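Local coordinates for protein aminopeptidase (Aneurinibacillus sp. AM-1, PDB 5IB9) that probably removes amino acids from the N-termini of peptides as a zinc-dependent metallopeptidase, and is captured here with a bestatin-type inhibitor in its active site, at residues Gln58-Glu63 with Leu201-Val206; Lys306-Leu311 with Pro365-Tyr370; Lys217-Ile222 with Lys259-Leu264; Ala139-Ile144 with Phe163-Gly168. One frame throughout, in Å; residues are numbered along the deposited sequence.

How the interactions relate
Backbone pairing supports all four contacts to different degrees. Interaction 1 and interaction 4 are largely buried strand pairs, the first antiparallel and the second parallel; both also reach the second subunit, and their nearest atoms are about 10 Å apart. Interaction 1 adds polar side chains and a zinc ligand to its backbone bonds, whereas the side chains that meet in interaction 4, in the PA domain, are apolar. Interaction 3 is partly buried and relies on a loop carbonyl and water; its strand 263-269 neighbours strand 187-210 of interaction 1. Interaction 2 is the surface contact, two loop segments joined by a carboxylate-indole bond and one backbone bond, the second of them reaching the inhibitor. Interactions 2 and 3 both belong to the M28 peptidase region.

Interaction 1: Gln58-Glu63 with Leu201-Val206; sequences QPFQFE and LTSHNV. With ZN (zinc ion), chain G.
Gln58 and Asn205 run side by side as a hydrogen-bonded pair of two antiparallel strands, and Gln58 can be followed outward along its length. Its CB passes Asn205 O at 4.1 Å. With CG anti to the backbone N (chi1 180°) and the chain extended beyond, CD comes within 3.9 Å of Asn205 ND2. At the tip OE1 accepts from Asn205 ND2 at 2.9 Å; the donor's amide plane contains the bond, yet it approaches from above the Gln58 carbonyl plane. NE2 turns to Lys281 O and to Ala284 O of the second subunit. Further along the same face, Ser203 CB touches Phe60 CZ at 3.5 Å, and Leu201 CB makes an off-centre CH-pi contact with the Phe62 ring. On the other face His204 CD2 lies 4.0 Å from Pro59 CB, while His204 NE2 binds zinc at 2.0 Å. Glu288 of the second subunit and water also bind this ion, which makes the antiparallel strand pair part of an intersubunit zinc site.

Interaction 2: Lys306-Leu311 with Pro365-Tyr370; sequences KDAGDL and PVEPWY. With BES (2-(3-amino-2-hydroxy-4-phenyl-butyrylamino)-4-methyl-pentanoic acid), chain H.
Asp307 OD2 receives the indole N-H of Trp369, with NE1 2.6 Å from OD2 and a nearly straight bond of 170°. The oxygen lies at the ring edge, in the indole plane, and offers its anti lone pair; the carboxylate is turned 62° from that plane. Lys306 NZ grips the other oxygen, OD1, at 2.6 Å in a salt bridge, so the carboxylate is fixed through both oxygens. An asparagine in place of Asp307 would probably leave the Lys306 ammonium without its charged mate and weaken the hold on the indole. Alongside, Gly309 N donates to Pro365 O at 2.8 Å, and the absence of a side chain on Gly309 permits the close approach to the proline, which follows a cis peptide bond. Ala308 CB rests 3.6 Å from Glu367 OE1, whose partner oxygen OE2 is hydrogen-bonded to Asn239. A type I turn from Glu367 to Tyr370 carries the chain to the inhibitor. There Tyr370 OH donates to O3 of BES at 3.0 Å, the ring presents a face to the inhibitor's phenyl group, and Val366 CG1 touches BES C10 at 3.6 Å. Residues 365-370 thus line part of the inhibitor pocket of an M28-family zinc aminopeptidase, with 306-311 behind them.

Interaction 3: Lys217-Ile222 with Lys259-Leu264; sequences KNTNDI and KTDTEL
Hydrogen bonds to Asp261 O dominate the meeting with Thr219, whose backbone N and OG1 both donate to that one carbonyl. Thr219 N lies 2.9 Å from Asp261 O, in the carbonyl plane, while OG1 reaches the same oxygen from a tilted direction. That double grip depends on Thr219 OG1 sitting between the backbone N and the carbonyl carbon (chi1 76°); the same hydroxyl accepts from Asp221 N at 3.0 Å, an ST turn. Farther on, Glu263 N donates to Asp221 O at 3.0 Å, beginning a parallel strand pairing. Water provides a second kind of link, donating to Lys217 O and Asp261 OD2 alike. Van der Waals contact is modest: Thr262 CG2 lies 3.9 Å from Asp221 CB, and Ile222 runs alongside Glu263, CG1 to CB 4.1 Å, while the glutamate's carboxylate pairs with Arg265. Ile222 opens strand 222-228, which lies between strands 263-269 and 294-300, and helix 382-400 packs through Ala400 on Thr262 and Leu264.

Interaction 4: Ala139-Ile144 with Phe163-Gly168; sequences AKAVII and FVAAVG
Peptide units are the flat groups that meet between Val142 and Ala165, since no aromatic ring takes part across this pair of strands. Val142 N donates to Ala165 O at 2.8 Å. Two further bonds carry the parallel pairing on: Val167 N gives to Val142 O at 3.0 Å, and Ile144 N gives to Val167 O at an N-H...O angle of 165°. A CA-H...O contact from Gly168 CA to Ile144 O, 3.2 Å, follows the last of them. These parallel strands belong to the PA domain, where strand 141-145 runs between strands 117-121 and 165-169. On one face Ile143 and Val167 lie alongside each other, CG1 to CG2 3.7 Å, and both pack on Val191 of strand 187-210. The opposite face carries Val142 and Ala166, which meet helix 127-136 through Ala134 and Val131. Where the strands begin, Val164 straddles the incoming chain. Its CG1, anti to the carbonyl carbon (chi1 -66°), reaches Ala139 O at 3.5 Å, and CG2 touches Ala141 CA at 3.6 Å and faces Val142 CG2 at 4.1 Å. Trimming Val164 to an alanine here is likely to open a gap beside Ala139 and Ala141 and take from Val142 CG2 its methyl neighbour. Val164 also packs on Lys136 of the second subunit.

Interaction 1: Gln58-Glu63 with Leu201-Val206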
loop_
_atom_site.group_PDB
_atom_site.type_symbol
_atom_site.label_atom_id
_atom_site.label_comp_id
_atom_site.label_asym_id
_atom_site.label_seq_id
_atom_site.Cartn_x
_atom_site.Cartn_y
_atom_site.Cartn_z
ATOM N N GLN A 58 13.806 0.208 -4.709
ATOM C CA GLN A 58 12.388 -0.215 -4.567
ATOM C C GLN A 58 11.462 0.820 -5.222
ATOM O O GLN A 58 11.414 1.931 -4.754
ATOM C CB GLN A 58 12.058 -0.415 -3.089
ATOM C CG GLN A 58 10.545 -0.869 -2.880
ATOM C CD GLN A 58 10.104 -0.728 -1.484
ATOM O OE1 GLN A 58 10.701 -0.023 -0.626
ATOM N NE2 GLN A 58 9.057 -1.416 -1.134
ATOM N N PRO A 59 10.708 0.445 -6.281
ATOM C CA PRO A 59 9.805 1.422 -6.951
ATOM C C PRO A 59 8.530 1.434 -6.217
ATOM O O PRO A 59 8.135 0.397 -5.597
ATOM C CB PRO A 59 9.624 0.835 -8.374
ATOM C CG PRO A 59 9.666 -0.718 -8.119
ATOM C CD PRO A 59 10.659 -0.910 -6.925
ATOM N N PHE A 60 7.751 2.527 -6.349
ATOM C CA PHE A 60 6.387 2.492 -5.839
ATOM C C PHE A 60 5.587 3.559 -6.584
ATOM O O PHE A 60 6.115 4.545 -6.980
ATOM C CB PHE A 60 6.250 2.685 -4.292
ATOM C CG PHE A 60 6.861 3.932 -3.787
ATOM C CD1 PHE A 60 6.172 5.186 -3.728
ATOM C CD2 PHE A 60 8.212 3.950 -3.468
ATOM C CE1 PHE A 60 6.871 6.338 -3.296
ATOM C CE2 PHE A 60 8.846 5.098 -3.039
ATOM C CZ PHE A 60 8.217 6.303 -2.907
ATOM N N GLN A 61 4.306 3.305 -6.823
ATOM C CA GLN A 61 3.484 4.341 -7.445
ATOM C C GLN A 61 2.723 5.103 -6.379
ATOM O O GLN A 61 2.407 4.571 -5.298
ATOM C CB GLN A 61 2.491 3.730 -8.445
ATOM C CG GLN A 61 3.204 3.181 -9.684
ATOM C CD GLN A 61 2.250 2.461 -10.697
ATOM O OE1 GLN A 61 1.039 2.369 -10.466
ATOM N NE2 GLN A 61 2.818 1.916 -11.789
ATOM N N PHE A 62 2.336 6.338 -6.713
ATOM C CA PHE A 62 1.499 7.140 -5.832
ATOM C C PHE A 62 0.828 8.132 -6.735
ATOM O O PHE A 62 1.219 8.346 -7.900
ATOM C CB PHE A 62 2.361 7.796 -4.715
ATOM C CG PHE A 62 3.235 8.890 -5.210
ATOM C CD1 PHE A 62 2.851 10.222 -5.123
ATOM C CD2 PHE A 62 4.471 8.595 -5.863
ATOM C CE1 PHE A 62 3.688 11.236 -5.613
ATOM C CE2 PHE A 62 5.292 9.559 -6.363
ATOM C CZ PHE A 62 4.928 10.909 -6.258
ATOM N N GLU A 63 -0.185 8.781 -6.167
ATOM C CA GLU A 63 -0.955 9.738 -6.955
ATOM C C GLU A 63 -0.363 11.121 -6.758
ATOM O O GLU A 63 -0.333 11.607 -5.631
ATOM C CB GLU A 63 -2.442 9.663 -6.518
ATOM C CG GLU A 63 -3.168 8.352 -6.871
ATOM C CD GLU A 63 -3.075 7.985 -8.363
ATOM O OE1 GLU A 63 -2.553 6.870 -8.702
ATOM O OE2 GLU A 63 -3.532 8.811 -9.199
ATOM N N LEU A 201 2.288 8.620 -10.425
ATOM C CA LEU A 201 3.726 8.814 -10.599
ATOM C C LEU A 201 4.439 7.627 -9.938
ATOM O O LEU A 201 3.841 6.805 -9.229
ATOM C CB LEU A 201 4.171 10.082 -9.865
ATOM C CG LEU A 201 3.558 11.414 -10.307
ATOM C CD1 LEU A 201 4.083 12.509 -9.327
ATOM C CD2 LEU A 201 3.973 11.678 -11.726
ATOM N N THR A 202 5.715 7.486 -10.319
ATOM C CA THR A 202 6.499 6.419 -9.669
ATOM C C THR A 202 7.709 7.091 -9.013
ATOM O O THR A 202 8.407 7.930 -9.602
ATOM C CB THR A 202 7.095 5.494 -10.765
ATOM O OG1 THR A 202 5.991 4.900 -11.469
ATOM C CG2 THR A 202 7.885 4.334 -10.138
ATOM N N SER A 203 7.881 6.773 -7.770
ATOM C CA SER A 203 9.096 7.151 -7.053
ATOM C C SER A 203 9.854 5.884 -6.569
ATOM O O SER A 203 9.505 4.740 -6.971
ATOM C CB SER A 203 8.681 8.075 -5.874
ATOM O OG SER A 203 9.773 8.567 -5.068
ATOM N N HIS A 204 10.916 6.098 -5.829
ATOM C CA HIS A 204 11.785 4.977 -5.430
ATOM C C HIS A 204 12.416 5.210 -4.088
ATOM O O HIS A 204 12.665 6.350 -3.692
ATOM C CB HIS A 204 12.947 4.868 -6.407
ATOM C CG HIS A 204 12.569 4.797 -7.859
ATOM N ND1 HIS A 204 12.190 5.892 -8.625
ATOM C CD2 HIS A 204 12.421 3.711 -8.652
ATOM C CE1 HIS A 204 11.803 5.461 -9.826
ATOM N NE2 HIS A 204 12.013 4.163 -9.886
ATOM N N ASN A 205 12.775 4.081 -3.414
ATOM C CA ASN A 205 13.698 4.081 -2.272
ATOM C C ASN A 205 14.989 3.422 -2.729
ATOM O O ASN A 205 14.954 2.482 -3.505
ATOM C CB ASN A 205 13.109 3.287 -1.091
ATOM C CG ASN A 205 11.736 3.789 -0.721
ATOM O OD1 ASN A 205 11.572 4.987 -0.532
ATOM N ND2 ASN A 205 10.851 2.888 -0.386
ATOM N N VAL A 206 16.099 3.880 -2.181
ATOM C CA VAL A 206 17.433 3.311 -2.506
ATOM C C VAL A 206 17.948 2.697 -1.221
ATOM O O VAL A 206 18.033 3.347 -0.188
ATOM C CB VAL A 206 18.420 4.389 -2.989
ATOM C CG1 VAL A 206 19.739 3.606 -3.300
ATOM C CG2 VAL A 206 17.883 5.094 -4.222
HETATM ZN ZN ZN G . 11.899 3.079 -11.592
HETATM O O HOH W 1 5.651 2.321 -12.335
HETATM O O HOH W 2 13.327 3.405 -12.873
HETATM O O HOH W 3 10.273 2.991 -12.704
HETATM O O HOH W 4 10.035 4.205 -12.836
HETATM O O HOH W 5 11.851 4.427 -13.179
#

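Interaction 2: Lys306-Leu311 with Pro365-Tyr370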
loop_
_atom_site.group_PDB
_atom_site.type_symbol
_atom_site.label_atom_id
_atom_site.label_comp_id
_atom_site.label_asym_id
_atom_site.label_seq_id
_atom_site.Cartn_x
_atom_site.Cartn_y
_atom_site.Cartn_z
ATOM N N LYS A 306 23.487 26.313 8.516
ATOM C CA LYS A 306 24.188 27.306 9.375
ATOM C C LYS A 306 23.114 28.148 10.104
ATOM O O LYS A 306 23.378 28.757 11.172
ATOM C CB LYS A 306 25.080 28.182 8.475
ATOM C CG LYS A 306 24.336 29.193 7.685
ATOM C CD LYS A 306 25.343 29.970 6.716
ATOM C CE LYS A 306 24.648 31.324 6.267
ATOM N NZ LYS A 306 24.123 32.220 7.429
ATOM N N ASP A 307 21.919 28.269 9.566
ATOM C CA ASP A 307 20.900 29.110 10.130
ATOM C C ASP A 307 19.818 28.448 10.990
ATOM O O ASP A 307 18.751 29.026 11.248
ATOM C CB ASP A 307 20.235 29.810 8.945
ATOM C CG ASP A 307 21.140 30.823 8.263
ATOM O OD1 ASP A 307 22.096 31.387 8.900
ATOM O OD2 ASP A 307 20.885 31.055 7.066
ATOM N N ALA A 308 20.034 27.171 11.349
ATOM C CA ALA A 308 19.146 26.482 12.264
ATOM C C ALA A 308 19.825 26.406 13.582
ATOM O O ALA A 308 21.021 26.687 13.702
ATOM C CB ALA A 308 18.953 25.010 11.727
ATOM N N GLY A 309 19.078 25.870 14.544
ATOM C CA GLY A 309 19.631 25.718 15.862
ATOM C C GLY A 309 20.400 24.484 16.237
ATOM O O GLY A 309 21.166 23.965 15.402
ATOM N N ASP A 310 20.302 24.104 17.517
ATOM C CA ASP A 310 21.177 23.033 17.997
ATOM C C ASP A 310 20.498 21.690 17.593
ATOM O O ASP A 310 19.316 21.629 17.402
ATOM C CB ASP A 310 21.281 22.989 19.533
ATOM C CG ASP A 310 21.802 24.310 20.153
ATOM O OD1 ASP A 310 21.307 24.675 21.262
ATOM O OD2 ASP A 310 22.693 24.923 19.541
ATOM N N LEU A 311 21.305 20.659 17.577
ATOM C CA LEU A 311 20.771 19.299 17.280
ATOM C C LEU A 311 19.752 18.857 18.359
ATOM O O LEU A 311 20.005 19.072 19.571
ATOM C CB LEU A 311 22.001 18.356 17.198
ATOM C CG LEU A 311 21.728 16.984 16.585
ATOM C CD1 LEU A 311 21.231 17.094 15.209
ATOM C CD2 LEU A 311 23.025 16.178 16.780
ATOM N N PRO A 365 15.486 25.178 16.633
ATOM C CA PRO A 365 14.477 25.483 15.631
ATOM C C PRO A 365 15.105 25.564 14.209
ATOM O O PRO A 365 16.299 25.953 14.015
ATOM C CB PRO A 365 13.913 26.863 16.110
ATOM C CG PRO A 365 15.050 27.434 16.863
ATOM C CD PRO A 365 15.702 26.280 17.589
ATOM N N VAL A 366 14.269 25.220 13.254
ATOM C CA VAL A 366 14.714 25.117 11.879
ATOM C C VAL A 366 14.949 26.517 11.291
ATOM O O VAL A 366 14.405 27.538 11.761
ATOM C CB VAL A 366 13.790 24.325 10.957
ATOM C CG1 VAL A 366 13.507 22.878 11.561
ATOM C CG2 VAL A 366 12.451 25.058 10.639
ATOM N N GLU A 367 15.742 26.562 10.250
ATOM C CA GLU A 367 16.083 27.817 9.547
ATOM C C GLU A 367 14.860 28.428 8.851
ATOM O O GLU A 367 13.820 27.783 8.620
ATOM C CB GLU A 367 17.135 27.449 8.534
ATOM C CG GLU A 367 16.533 26.546 7.427
ATOM C CD GLU A 367 16.866 25.096 7.646
ATOM O OE1 GLU A 367 16.931 24.630 8.799
ATOM O OE2 GLU A 367 17.186 24.410 6.608
ATOM N N PRO A 368 14.965 29.709 8.467
ATOM C CA PRO A 368 13.863 30.333 7.741
ATOM C C PRO A 368 13.663 29.845 6.303
ATOM O O PRO A 368 12.598 30.122 5.705
ATOM C CB PRO A 368 14.301 31.795 7.662
ATOM C CG PRO A 368 15.330 31.952 8.698
ATOM C CD PRO A 368 16.049 30.616 8.784
ATOM N N TRP A 369 14.649 29.081 5.788
ATOM C CA TRP A 369 14.750 28.732 4.348
ATOM C C TRP A 369 14.042 27.417 4.003
ATOM O O TRP A 369 13.867 27.094 2.823
ATOM C CB TRP A 369 16.204 28.659 3.926
ATOM C CG TRP A 369 17.080 29.686 4.556
ATOM C CD1 TRP A 369 18.234 29.473 5.219
ATOM C CD2 TRP A 369 16.836 31.107 4.580
ATOM N NE1 TRP A 369 18.789 30.663 5.633
ATOM C CE2 TRP A 369 17.924 31.678 5.275
ATOM C CE3 TRP A 369 15.822 31.919 4.048
ATOM C CZ2 TRP A 369 18.041 33.061 5.496
ATOM C CZ3 TRP A 369 15.904 33.310 4.298
ATOM C CH2 TRP A 369 17.031 33.844 5.019
ATOM N N TYR A 370 13.543 26.740 5.043
ATOM C CA TYR A 370 12.837 25.522 4.940
ATOM C C TYR A 370 11.659 25.584 3.919
ATOM O O TYR A 370 10.833 26.451 4.051
ATOM C CB TYR A 370 12.328 25.343 6.387
ATOM C CG TYR A 370 11.324 24.262 6.556
ATOM C CD1 TYR A 370 11.623 22.987 6.199
ATOM C CD2 TYR A 370 10.081 24.527 7.123
ATOM C CE1 TYR A 370 10.697 21.957 6.357
ATOM C CE2 TYR A 370 9.146 23.511 7.291
ATOM C CZ TYR A 370 9.469 22.229 6.876
ATOM O OH TYR A 370 8.541 21.207 7.041
HETATM N N2 BES H . 11.938 17.883 7.347
HETATM C C1 BES H . 10.487 18.059 7.290
HETATM C C6 BES H . 9.924 17.824 8.689
HETATM C C7 BES H . 10.216 18.857 9.773
HETATM C C8 BES H . 10.241 20.251 9.522
HETATM C C12 BES H . 10.432 18.383 11.086
HETATM C C9 BES H . 10.481 21.145 10.587
HETATM C C11 BES H . 10.680 19.286 12.158
HETATM C C10 BES H . 10.708 20.664 11.892
HETATM C C2 BES H . 9.881 17.087 6.271
HETATM O O2 BES H . 10.765 17.257 5.165
HETATM C C3 BES H . 8.532 17.634 5.951
HETATM O O3 BES H . 8.475 18.715 5.376
HETATM N N1 BES H . 7.508 16.980 6.379
HETATM C C4 BES H . 6.166 17.527 6.159
HETATM C C13 BES H . 5.256 16.486 6.786
HETATM C C14 BES H . 5.309 15.110 6.113
HETATM C C15 BES H . 4.232 14.302 6.827
HETATM C C16 BES H . 5.128 15.125 4.594
HETATM C C5 BES H . 5.892 18.802 6.947
HETATM O O1 BES H . 4.922 19.536 6.598
HETATM O O4 BES H . 6.579 19.135 7.930
HETATM O O HOH W 6 16.422 29.516 13.770
#

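Interaction 3: Lys217-Ile222 with Lys259-Leu264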
loop_
_atom_site.group_PDB
_atom_site.type_symbol
_atom_site.label_atom_id
_atom_site.label_comp_id
_atom_site.label_asym_id
_atom_site.label_seq_id
_atom_site.Cartn_x
_atom_site.Cartn_y
_atom_site.Cartn_z
ATOM N N LYS A 217 31.078 -13.327 16.587
ATOM C CA LYS A 217 30.463 -12.236 17.291
ATOM C C LYS A 217 29.209 -11.703 16.623
ATOM O O LYS A 217 28.553 -10.912 17.201
ATOM C CB LYS A 217 31.434 -11.086 17.464
ATOM C CG LYS A 217 32.530 -11.370 18.403
ATOM C CD LYS A 217 33.159 -10.115 18.816
ATOM C CE LYS A 217 34.015 -10.343 20.033
ATOM N NZ LYS A 217 35.057 -11.310 19.635
ATOM N N ASN A 218 28.877 -12.156 15.435
ATOM C CA ASN A 218 27.710 -11.599 14.759
ATOM C C ASN A 218 26.415 -11.772 15.536
ATOM O O ASN A 218 26.192 -12.788 16.123
ATOM C CB ASN A 218 27.552 -12.222 13.377
ATOM C CG ASN A 218 28.508 -11.671 12.363
ATOM O OD1 ASN A 218 29.067 -10.641 12.519
ATOM N ND2 ASN A 218 28.609 -12.348 11.267
ATOM N N THR A 219 25.582 -10.732 15.535
ATOM C CA THR A 219 24.305 -10.729 16.168
ATOM C C THR A 219 23.309 -10.818 14.981
ATOM O O THR A 219 23.697 -10.725 13.782
ATOM C CB THR A 219 24.013 -9.436 16.972
ATOM O OG1 THR A 219 23.701 -8.412 16.040
ATOM C CG2 THR A 219 25.163 -8.979 17.863
ATOM N N ASN A 220 22.062 -10.961 15.394
ATOM C CA ASN A 220 20.851 -10.907 14.558
ATOM C C ASN A 220 20.265 -9.545 14.454
ATOM O O ASN A 220 19.284 -9.405 13.718
ATOM C CB ASN A 220 19.721 -11.808 15.205
ATOM C CG ASN A 220 20.032 -13.274 15.086
ATOM O OD1 ASN A 220 19.756 -14.073 16.023
ATOM N ND2 ASN A 220 20.657 -13.658 13.953
ATOM N N ASP A 221 20.932 -8.528 15.001
ATOM C CA ASP A 221 20.274 -7.213 15.071
ATOM C C ASP A 221 20.442 -6.455 13.740
ATOM O O ASP A 221 21.352 -6.694 12.941
ATOM C CB ASP A 221 20.951 -6.330 16.116
ATOM C CG ASP A 221 20.867 -6.875 17.550
ATOM O OD1 ASP A 221 19.993 -7.774 17.830
ATOM O OD2 ASP A 221 21.563 -6.299 18.437
ATOM N N ILE A 222 19.464 -5.568 13.472
ATOM C CA ILE A 222 19.502 -4.656 12.326
ATOM C C ILE A 222 19.335 -3.191 12.816
ATOM O O ILE A 222 18.538 -2.944 13.707
ATOM C CB ILE A 222 18.284 -4.921 11.379
ATOM C CG1 ILE A 222 18.348 -6.401 10.878
ATOM C CG2 ILE A 222 18.359 -4.054 10.128
ATOM C CD1 ILE A 222 16.916 -6.802 10.252
ATOM N N LYS A 259 34.693 -3.527 10.667
ATOM C CA LYS A 259 34.001 -4.746 10.971
ATOM C C LYS A 259 32.793 -4.405 11.795
ATOM O O LYS A 259 32.799 -3.466 12.645
ATOM C CB LYS A 259 34.921 -5.637 11.776
ATOM C CG LYS A 259 36.200 -5.990 11.055
ATOM C CD LYS A 259 36.016 -6.716 9.715
ATOM C CE LYS A 259 35.826 -8.224 9.821
ATOM N NZ LYS A 259 35.422 -8.791 8.451
ATOM N N THR A 260 31.688 -5.122 11.519
ATOM C CA THR A 260 30.440 -4.911 12.232
ATOM C C THR A 260 29.780 -6.212 12.596
ATOM O O THR A 260 29.869 -7.210 11.838
ATOM C CB THR A 260 29.435 -4.060 11.370
ATOM O OG1 THR A 260 29.267 -4.716 10.087
ATOM C CG2 THR A 260 29.964 -2.579 11.213
ATOM N N ASP A 261 29.037 -6.231 13.701
ATOM C CA ASP A 261 28.323 -7.413 14.115
ATOM C C ASP A 261 26.829 -7.299 13.961
ATOM O O ASP A 261 26.076 -8.133 14.415
ATOM C CB ASP A 261 28.710 -7.854 15.581
ATOM C CG ASP A 261 28.241 -6.877 16.668
ATOM O OD1 ASP A 261 27.528 -5.846 16.350
ATOM O OD2 ASP A 261 28.595 -7.106 17.856
ATOM N N THR A 262 26.465 -6.176 13.369
ATOM C CA THR A 262 25.039 -5.793 13.263
ATOM C C THR A 262 24.808 -5.359 11.812
ATOM O O THR A 262 25.587 -4.570 11.238
ATOM C CB THR A 262 24.807 -4.586 14.175
ATOM O OG1 THR A 262 25.081 -4.973 15.547
ATOM C CG2 THR A 262 23.366 -4.043 14.139
ATOM N N GLU A 263 23.688 -5.850 11.226
ATOM C CA GLU A 263 23.342 -5.550 9.854
ATOM C C GLU A 263 22.941 -4.059 9.798
ATOM O O GLU A 263 22.148 -3.637 10.654
ATOM C CB GLU A 263 22.145 -6.394 9.463
ATOM C CG GLU A 263 21.679 -6.013 8.037
ATOM C CD GLU A 263 20.675 -7.081 7.537
ATOM O OE1 GLU A 263 20.779 -8.329 7.849
ATOM O OE2 GLU A 263 19.806 -6.705 6.734
ATOM N N LEU A 264 23.507 -3.331 8.832
ATOM C CA LEU A 264 23.154 -1.890 8.718
ATOM C C LEU A 264 22.503 -1.707 7.382
ATOM O O LEU A 264 23.002 -2.181 6.346
ATOM C CB LEU A 264 24.490 -1.083 8.826
ATOM C CG LEU A 264 25.232 -1.205 10.114
ATOM C CD1 LEU A 264 26.485 -0.337 10.101
ATOM C CD2 LEU A 264 24.428 -0.799 11.249
HETATM O O HOH W 7 28.604 -9.459 19.403
HETATM O O HOH W 8 23.808 -4.596 18.036
#

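Interaction 4: Ala139-Ile144 with Phe163-Gly168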
loop_
_atom_site.group_PDB
_atom_site.type_symbol
_atom_site.label_atom_id
_atom_site.label_comp_id
_atom_site.label_asym_id
_atom_site.label_seq_id
_atom_site.Cartn_x
_atom_site.Cartn_y
_atom_site.Cartn_z
ATOM N N ALA A 139 -22.110 20.247 0.280
ATOM C CA ALA A 139 -21.272 21.398 -0.082
ATOM C C ALA A 139 -20.654 21.178 -1.449
ATOM O O ALA A 139 -20.181 20.092 -1.748
ATOM C CB ALA A 139 -20.206 21.658 0.958
ATOM N N LYS A 140 -20.651 22.192 -2.285
ATOM C CA LYS A 140 -20.018 22.110 -3.625
ATOM C C LYS A 140 -18.580 22.649 -3.654
ATOM O O LYS A 140 -17.804 22.402 -4.617
ATOM C CB LYS A 140 -20.842 22.837 -4.685
ATOM C CG LYS A 140 -22.240 22.255 -4.998
ATOM C CD LYS A 140 -22.330 20.752 -4.807
ATOM C CE LYS A 140 -23.774 20.206 -5.048
ATOM N NZ LYS A 140 -24.072 18.861 -4.380
ATOM N N ALA A 141 -18.217 23.369 -2.599
ATOM C CA ALA A 141 -16.849 23.803 -2.400
ATOM C C ALA A 141 -16.665 24.189 -0.947
ATOM O O ALA A 141 -17.633 24.376 -0.209
ATOM C CB ALA A 141 -16.506 24.978 -3.336
ATOM N N VAL A 142 -15.421 24.316 -0.535
ATOM C CA VAL A 142 -15.057 24.593 0.865
ATOM C C VAL A 142 -14.009 25.685 0.860
ATOM O O VAL A 142 -13.089 25.702 0.044
ATOM C CB VAL A 142 -14.509 23.343 1.587
ATOM C CG1 VAL A 142 -13.934 23.716 2.814
ATOM C CG2 VAL A 142 -15.637 22.306 1.752
ATOM N N ILE A 143 -14.228 26.699 1.707
ATOM C CA ILE A 143 -13.208 27.716 1.957
ATOM C C ILE A 143 -12.740 27.558 3.392
ATOM O O ILE A 143 -13.522 27.586 4.367
ATOM C CB ILE A 143 -13.734 29.141 1.744
ATOM C CG1 ILE A 143 -14.112 29.378 0.295
ATOM C CG2 ILE A 143 -12.712 30.197 2.263
ATOM C CD1 ILE A 143 -15.100 30.585 0.129
ATOM N N ILE A 144 -11.432 27.275 3.565
ATOM C CA ILE A 144 -10.906 27.088 4.876
ATOM C C ILE A 144 -10.090 28.344 5.228
ATOM O O ILE A 144 -9.341 28.886 4.385
ATOM C CB ILE A 144 -10.032 25.781 4.983
ATOM C CG1 ILE A 144 -10.868 24.551 4.630
ATOM C CG2 ILE A 144 -9.550 25.684 6.411
ATOM C CD1 ILE A 144 -10.090 23.294 4.551
ATOM N N PHE A 163 -13.765 14.352 -1.961
ATOM C CA PHE A 163 -13.545 15.814 -1.845
ATOM C C PHE A 163 -14.375 16.695 -2.799
ATOM O O PHE A 163 -14.946 16.263 -3.823
ATOM C CB PHE A 163 -12.080 16.162 -2.041
ATOM C CG PHE A 163 -11.109 15.537 -1.054
ATOM C CD1 PHE A 163 -11.435 15.300 0.285
ATOM C CD2 PHE A 163 -9.810 15.274 -1.488
ATOM C CE1 PHE A 163 -10.468 14.781 1.164
ATOM C CE2 PHE A 163 -8.850 14.762 -0.616
ATOM C CZ PHE A 163 -9.200 14.509 0.707
ATOM N N VAL A 164 -14.447 17.978 -2.438
ATOM C CA VAL A 164 -14.916 18.980 -3.419
ATOM C C VAL A 164 -13.870 20.022 -3.336
ATOM O O VAL A 164 -13.036 19.966 -2.452
ATOM C CB VAL A 164 -16.316 19.596 -3.105
ATOM C CG1 VAL A 164 -17.390 18.536 -3.221
ATOM C CG2 VAL A 164 -16.318 20.276 -1.729
ATOM N N ALA A 165 -13.891 21.006 -4.250
ATOM C CA ALA A 165 -12.824 21.986 -4.282
ATOM C C ALA A 165 -12.631 22.641 -2.912
ATOM O O ALA A 165 -13.615 22.926 -2.207
ATOM C CB ALA A 165 -13.107 23.048 -5.396
ATOM N N ALA A 166 -11.380 22.891 -2.533
ATOM C CA ALA A 166 -11.052 23.408 -1.236
ATOM C C ALA A 166 -9.979 24.453 -1.427
ATOM O O ALA A 166 -8.963 24.176 -2.091
ATOM C CB ALA A 166 -10.545 22.276 -0.338
ATOM N N VAL A 167 -10.202 25.658 -0.881
ATOM C CA VAL A 167 -9.235 26.757 -1.005
ATOM C C VAL A 167 -9.038 27.373 0.347
ATOM O O VAL A 167 -9.959 27.442 1.166
ATOM C CB VAL A 167 -9.677 27.826 -2.012
ATOM C CG1 VAL A 167 -9.970 27.220 -3.342
ATOM C CG2 VAL A 167 -10.956 28.548 -1.511
ATOM N N GLY A 168 -7.806 27.807 0.608
ATOM C CA GLY A 168 -7.433 28.322 1.925
ATOM C C GLY A 168 -7.290 29.829 1.802
ATOM O O GLY A 168 -6.938 30.340 0.724
#